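Local coordinates for protein LbaCas13a H328A (C2c2) (Lachnospiraceae bacterium NK4A179, PDB 5WLH) that binds a CRISPR guide RNA and, as a Cas13a effector, probably uses it to recognise and cut target RNA, at residues D526-K531 with S601-S606; L101-M106 with E228-V233. One frame throughout, in Å; residues are numbered along the deposited sequence.

Interaction 1 (D526-K531 with S601-S606); sequences DFLLLK and SMRNDS
Both terminal nitrogens of Arg-603 converge on OD2 of Asp-526, with NH1 lying 2.8 Å from OD2, on its syn side, in the better bond of the salt bridge, at an N-H...O angle of 145°. NH2 adds weak bonds, 3.1 Å to Asp-526 OD2 and 3.3 Å to Asp-526 OD1. The aspartate CG lies at the edge of the guanidinium, near its plane, but the carboxylate is twisted 47° against that plane, which keeps the pair from being a coplanar bidentate bridge and leaves one good bond and two weak ones.

Asp-526 suits this place because its short side chain serves two partners. Its OD1 also accepts the backbone N of Leu-528 at 3.1 Å, from above the carboxylate plane. This Asx turn leads into the 3-10 segment 527-529 and ties the carboxylate to its own backbone. The arginine reaches across from the loop after helix 588-602, its chain bent at chi3 (83°) to bring the terminal nitrogens up to the aspartate. Leu-528 lays CD1 over one guanidinium face, 3.6 Å from Arg-603 NH2, while Leu-529 puts CD2 obliquely 3.7 Å from Arg-603 NH1.

Arg-603 to His-608 match the R-X4-H signature of HEPN ribonucleases, and the type II turn from Met-602 to Asp-605 overlaps its start. ND2 of Asn-604 hydrogen-bonds to Glu-1130 OE1 and to the backbone carbonyl of Tyr-1180, residues far along the sequence. In this guide-bound form, then, a loop carboxylate engages both terminal nitrogens of the signature arginine, and with the leucine methyls it probably limits how the group can turn.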
loop_
_atom_site.group_PDB
_atom_site.type_symbol
_atom_site.label_atom_id
_atom_site.label_comp_id
_atom_site.label_asym_id
_atom_site.label_seq_id
_atom_site.Cartn_x
_atom_site.Cartn_y
_atom_site.Cartn_z
ATOM N N ASP A 526 -18.206 -19.626 5.006
ATOM C CA ASP A 526 -18.194 -18.705 3.874
ATOM C C ASP A 526 -19.639 -18.510 3.426
ATOM O O ASP A 526 -20.211 -19.366 2.748
ATOM C CB ASP A 526 -17.297 -19.226 2.756
ATOM C CG ASP A 526 -17.073 -18.191 1.648
ATOM O OD1 ASP A 526 -17.767 -17.151 1.642
ATOM O OD2 ASP A 526 -16.204 -18.433 0.790
ATOM N N PHE A 527 -20.216 -17.364 3.806
ATOM C CA PHE A 527 -21.575 -17.016 3.401
ATOM C C PHE A 527 -21.798 -17.191 1.905
ATOM O O PHE A 527 -22.840 -17.707 1.476
ATOM C CB PHE A 527 -21.864 -15.567 3.801
ATOM C CG PHE A 527 -23.162 -15.047 3.268
ATOM C CD1 PHE A 527 -24.356 -15.644 3.636
ATOM C CD2 PHE A 527 -23.193 -13.966 2.407
ATOM C CE1 PHE A 527 -25.552 -15.177 3.159
ATOM C CE2 PHE A 527 -24.400 -13.486 1.921
ATOM C CZ PHE A 527 -25.582 -14.099 2.296
ATOM N N LEU A 528 -20.839 -16.745 1.088
ATOM C CA LEU A 528 -21.024 -16.769 -0.357
ATOM C C LEU A 528 -21.097 -18.177 -0.929
ATOM O O LEU A 528 -21.565 -18.349 -2.052
ATOM C CB LEU A 528 -19.893 -16.023 -1.051
ATOM C CG LEU A 528 -19.871 -14.534 -0.735
ATOM C CD1 LEU A 528 -18.789 -13.823 -1.598
ATOM C CD2 LEU A 528 -21.244 -13.922 -0.955
ATOM N N LEU A 529 -20.638 -19.175 -0.202
ATOM C CA LEU A 529 -20.675 -20.533 -0.718
ATOM C C LEU A 529 -21.891 -21.313 -0.241
ATOM O O LEU A 529 -22.035 -22.487 -0.607
ATOM C CB LEU A 529 -19.384 -21.268 -0.349
ATOM C CG LEU A 529 -18.158 -20.640 -1.030
ATOM C CD1 LEU A 529 -16.943 -21.496 -0.808
ATOM C CD2 LEU A 529 -18.423 -20.395 -2.543
ATOM N N LEU A 530 -22.777 -20.694 0.539
ATOM C CA LEU A 530 -24.021 -21.369 0.896
ATOM C C LEU A 530 -24.850 -21.610 -0.356
ATOM O O LEU A 530 -24.786 -20.850 -1.324
ATOM C CB LEU A 530 -24.821 -20.560 1.920
ATOM C CG LEU A 530 -24.166 -20.315 3.290
ATOM C CD1 LEU A 530 -25.153 -19.667 4.252
ATOM C CD2 LEU A 530 -23.567 -21.589 3.892
ATOM N N LYS A 531 -25.616 -22.694 -0.340
ATOM C CA LYS A 531 -26.324 -23.170 -1.514
ATOM C C LYS A 531 -27.808 -22.838 -1.431
ATOM O O LYS A 531 -28.354 -22.662 -0.338
ATOM C CB LYS A 531 -26.120 -24.685 -1.664
ATOM C CG LYS A 531 -24.677 -25.070 -1.978
ATOM C CD LYS A 531 -24.302 -24.707 -3.411
ATOM C CE LYS A 531 -22.790 -24.728 -3.626
ATOM N NZ LYS A 531 -22.122 -23.427 -3.270
ATOM N N SER A 601 -20.530 -13.311 -7.623
ATOM C CA SER A 601 -20.108 -13.210 -9.011
ATOM C C SER A 601 -18.973 -12.217 -9.188
ATOM O O SER A 601 -18.270 -12.277 -10.195
ATOM C CB SER A 601 -21.279 -12.832 -9.917
ATOM O OG SER A 601 -21.679 -11.495 -9.739
ATOM N N MET A 602 -18.766 -11.330 -8.219
ATOM C CA MET A 602 -17.644 -10.413 -8.280
ATOM C C MET A 602 -16.385 -10.990 -7.648
ATOM O O MET A 602 -15.299 -10.439 -7.850
ATOM C CB MET A 602 -18.004 -9.087 -7.593
ATOM C CG MET A 602 -17.242 -7.902 -8.165
ATOM S SD MET A 602 -17.948 -6.332 -7.651
ATOM C CE MET A 602 -17.408 -5.321 -9.020
ATOM N N ARG A 603 -16.498 -12.067 -6.884
ATOM C CA ARG A 603 -15.302 -12.646 -6.283
ATOM C C ARG A 603 -14.502 -13.379 -7.343
ATOM O O ARG A 603 -15.056 -14.163 -8.122
ATOM C CB ARG A 603 -15.659 -13.592 -5.139
ATOM C CG ARG A 603 -14.452 -13.894 -4.246
ATOM C CD ARG A 603 -14.914 -14.292 -2.857
ATOM N NE ARG A 603 -15.267 -15.698 -2.865
ATOM C CZ ARG A 603 -15.734 -16.360 -1.808
ATOM N NH1 ARG A 603 -16.021 -17.646 -1.914
ATOM N NH2 ARG A 603 -15.908 -15.744 -0.653
ATOM N N ASN A 604 -13.188 -13.128 -7.372
ATOM C CA ASN A 604 -12.317 -13.721 -8.386
ATOM C C ASN A 604 -12.802 -13.407 -9.797
ATOM O O ASN A 604 -12.548 -14.163 -10.732
ATOM C CB ASN A 604 -12.193 -15.235 -8.192
ATOM C CG ASN A 604 -11.441 -15.596 -6.917
ATOM O OD1 ASN A 604 -12.033 -15.703 -5.845
ATOM N ND2 ASN A 604 -10.144 -15.806 -7.038
ATOM N N ASP A 605 -13.510 -12.292 -9.966
ATOM C CA ASP A 605 -13.977 -11.848 -11.278
ATOM C C ASP A 605 -12.868 -11.009 -11.899
ATOM O O ASP A 605 -12.664 -9.854 -11.519
ATOM C CB ASP A 605 -15.273 -11.046 -11.161
ATOM C CG ASP A 605 -15.916 -10.765 -12.520
ATOM O OD1 ASP A 605 -15.565 -11.444 -13.511
ATOM O OD2 ASP A 605 -16.792 -9.877 -12.598
ATOM N N SER A 606 -12.158 -11.592 -12.864
ATOM C CA SER A 606 -10.992 -10.948 -13.458
ATOM C C SER A 606 -11.407 -9.755 -14.300
ATOM O O SER A 606 -12.322 -9.859 -15.125
ATOM C CB SER A 606 -10.235 -11.950 -14.332
ATOM O OG SER A 606 -9.297 -11.274 -15.165
#

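Interaction 2 (L101-M106 with E228-V233)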
loop_
_atom_site.group_PDB
_atom_site.type_symbol
_atom_site.label_atom_id
_atom_site.label_comp_id
_atom_site.label_asym_id
_atom_site.label_seq_id
_atom_site.Cartn_x
_atom_site.Cartn_y
_atom_site.Cartn_z
ATOM N N LEU A 101 38.952 24.392 2.997
ATOM C CA LEU A 101 39.015 23.305 2.019
ATOM C C LEU A 101 37.823 23.434 1.075
ATOM O O LEU A 101 36.811 22.734 1.178
ATOM C CB LEU A 101 39.049 21.952 2.716
ATOM C CG LEU A 101 39.438 20.768 1.833
ATOM C CD1 LEU A 101 40.790 20.997 1.175
ATOM C CD2 LEU A 101 39.452 19.488 2.646
ATOM N N VAL A 102 37.956 24.359 0.133
ATOM C CA VAL A 102 36.951 24.616 -0.889
ATOM C C VAL A 102 37.582 24.243 -2.222
ATOM O O VAL A 102 38.359 25.017 -2.797
ATOM C CB VAL A 102 36.479 26.072 -0.871
ATOM C CG1 VAL A 102 35.425 26.304 -1.949
ATOM C CG2 VAL A 102 35.947 26.410 0.501
ATOM N N LEU A 103 37.252 23.044 -2.709
ATOM C CA LEU A 103 37.925 22.501 -3.883
ATOM C C LEU A 103 37.723 23.382 -5.106
ATOM O O LEU A 103 38.631 23.520 -5.932
ATOM C CB LEU A 103 37.419 21.087 -4.164
ATOM C CG LEU A 103 38.289 19.934 -3.676
ATOM C CD1 LEU A 103 37.993 18.696 -4.499
ATOM C CD2 LEU A 103 39.765 20.308 -3.762
ATOM N N SER A 104 36.532 23.971 -5.247
ATOM C CA SER A 104 36.255 24.806 -6.413
ATOM C C SER A 104 37.189 26.004 -6.459
ATOM O O SER A 104 37.658 26.391 -7.535
ATOM C CB SER A 104 34.797 25.268 -6.405
ATOM O OG SER A 104 34.456 25.860 -5.162
ATOM N N ASP A 105 37.477 26.602 -5.299
ATOM C CA ASP A 105 38.428 27.708 -5.259
ATOM C C ASP A 105 39.849 27.225 -5.527
ATOM O O ASP A 105 40.589 27.851 -6.294
ATOM C CB ASP A 105 38.349 28.423 -3.909
ATOM C CG ASP A 105 36.985 29.041 -3.655
ATOM O OD1 ASP A 105 36.213 29.204 -4.624
ATOM O OD2 ASP A 105 36.680 29.358 -2.486
ATOM N N MET A 106 40.244 26.103 -4.921
ATOM C CA MET A 106 41.622 25.636 -5.054
ATOM C C MET A 106 41.952 25.254 -6.491
ATOM O O MET A 106 43.056 25.527 -6.980
ATOM C CB MET A 106 41.860 24.449 -4.122
ATOM C CG MET A 106 41.799 24.795 -2.651
ATOM S SD MET A 106 41.457 23.329 -1.663
ATOM C CE MET A 106 42.902 22.334 -2.045
ATOM N N GLU A 228 38.457 12.505 -7.876
ATOM C CA GLU A 228 37.570 11.658 -8.679
ATOM C C GLU A 228 36.112 11.911 -8.333
ATOM O O GLU A 228 35.239 11.877 -9.209
ATOM C CB GLU A 228 37.896 10.181 -8.464
ATOM C CG GLU A 228 39.294 9.771 -8.840
ATOM C CD GLU A 228 39.605 8.358 -8.394
ATOM O OE1 GLU A 228 38.641 7.563 -8.267
ATOM O OE2 GLU A 228 40.796 8.050 -8.139
ATOM N N ASP A 229 35.835 12.155 -7.054
ATOM C CA ASP A 229 34.477 12.434 -6.603
ATOM C C ASP A 229 34.028 13.827 -7.036
ATOM O O ASP A 229 32.908 14.006 -7.537
ATOM C CB ASP A 229 34.416 12.285 -5.084
ATOM C CG ASP A 229 32.999 12.334 -4.544
ATOM O OD1 ASP A 229 32.134 11.645 -5.111
ATOM O OD2 ASP A 229 32.764 13.053 -3.548
ATOM N N PHE A 230 34.907 14.816 -6.872
ATOM C CA PHE A 230 34.593 16.195 -7.241
ATOM C C PHE A 230 34.239 16.320 -8.716
ATOM O O PHE A 230 33.319 17.063 -9.081
ATOM C CB PHE A 230 35.787 17.085 -6.906
ATOM C CG PHE A 230 35.650 18.518 -7.371
ATOM C CD1 PHE A 230 35.004 19.449 -6.584
ATOM C CD2 PHE A 230 36.189 18.928 -8.581
ATOM C CE1 PHE A 230 34.890 20.767 -7.000
ATOM C CE2 PHE A 230 36.082 20.244 -8.997
ATOM C CZ PHE A 230 35.435 21.158 -8.203
ATOM N N TYR A 231 34.967 15.619 -9.580
ATOM C CA TYR A 231 34.740 15.663 -11.018
ATOM C C TYR A 231 33.788 14.573 -11.492
ATOM O O TYR A 231 33.584 14.435 -12.701
ATOM C CB TYR A 231 36.065 15.559 -11.771
ATOM C CG TYR A 231 36.873 16.837 -11.706
ATOM C CD1 TYR A 231 36.449 17.990 -12.369
ATOM C CD2 TYR A 231 38.053 16.896 -10.973
ATOM C CE1 TYR A 231 37.186 19.169 -12.299
ATOM C CE2 TYR A 231 38.792 18.070 -10.897
ATOM C CZ TYR A 231 38.358 19.201 -11.560
ATOM O OH TYR A 231 39.104 20.363 -11.481
ATOM N N HIS A 232 33.209 13.813 -10.562
ATOM C CA HIS A 232 32.212 12.773 -10.846
ATOM C C HIS A 232 32.644 11.848 -11.979
ATOM O O HIS A 232 31.871 11.535 -12.886
ATOM C CB HIS A 232 30.861 13.408 -11.160
ATOM C CG HIS A 232 30.369 14.320 -10.085
ATOM N ND1 HIS A 232 30.410 15.693 -10.199
ATOM C CD2 HIS A 232 29.833 14.056 -8.870
ATOM C CE1 HIS A 232 29.916 16.236 -9.102
ATOM N NE2 HIS A 232 29.560 15.266 -8.279
ATOM N N VAL A 233 33.888 11.371 -11.914
ATOM C CA VAL A 233 34.402 10.619 -13.052
ATOM C C VAL A 233 33.667 9.292 -13.205
ATOM O O VAL A 233 33.470 8.816 -14.328
ATOM C CB VAL A 233 35.917 10.411 -12.933
ATOM C CG1 VAL A 233 36.634 11.762 -13.006
ATOM C CG2 VAL A 233 36.244 9.684 -11.643
#
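CD1 of Leu-103 packs against the root of the Phe-230 side chain, 3.6 Å from Phe-230 CB, where the first turn of helix 103-107 meets the last turn of helix 218-230. The latter helix ends in a Schellman motif: His-232, with positive phi, and Val-233 donate their backbone N-H groups to the carbonyls of Asp-229 and Glu-228.

The two side chains point in opposing senses and overlap alongside one another, so the leucine meets the phenylalanine with both its CD1 and its CB, the latter 3.8 Å from Phe-230 CD1. Phenylalanine suits the junction because its flat ring, carried out on CB, reaches past Leu-103 to the backbone of the other helix, leaving CE1 4.0 Å from Ser-104 N. With CG anti to the backbone N (chi1 174°), the ring extends outward from the helix to meet it.

Further out, Leu-107 touches both Phe-230 and Tyr-231, and Tyr-69 meets the Phe-230 ring edge-to-face. Glu-228 ties the helix end to Arg-129 and Arg-234 through salt bridges. The contact is thus a buried apolar joint between helices of the N-terminal region, about 6 Å from the bound RNA at the nearest atoms. Tyr-231 backs the phenylalanine: Phe-230 CD2 sits 3.5 Å above the centre of the tyrosine ring.

Interaction 1 and interaction 2 lie on opposite sides of the chain's centre, about 65 Å apart between their own centres, and share no helix or loop. Interaction 2 is the buried one, and its chemistry follows: chiefly carbon against carbon, with no hydrogen bond across. Interaction 1 is partly buried and centres on an ionic pair, with leucines beside it. Their places differ too. The pair 101-106 with 228-233 joins two helix ends near the bound RNA, whereas 526-531 with 601-606 joins a loop to a HEPN-like sequence signature, and the nearest atom of this contact is about 15 Å from that RNA.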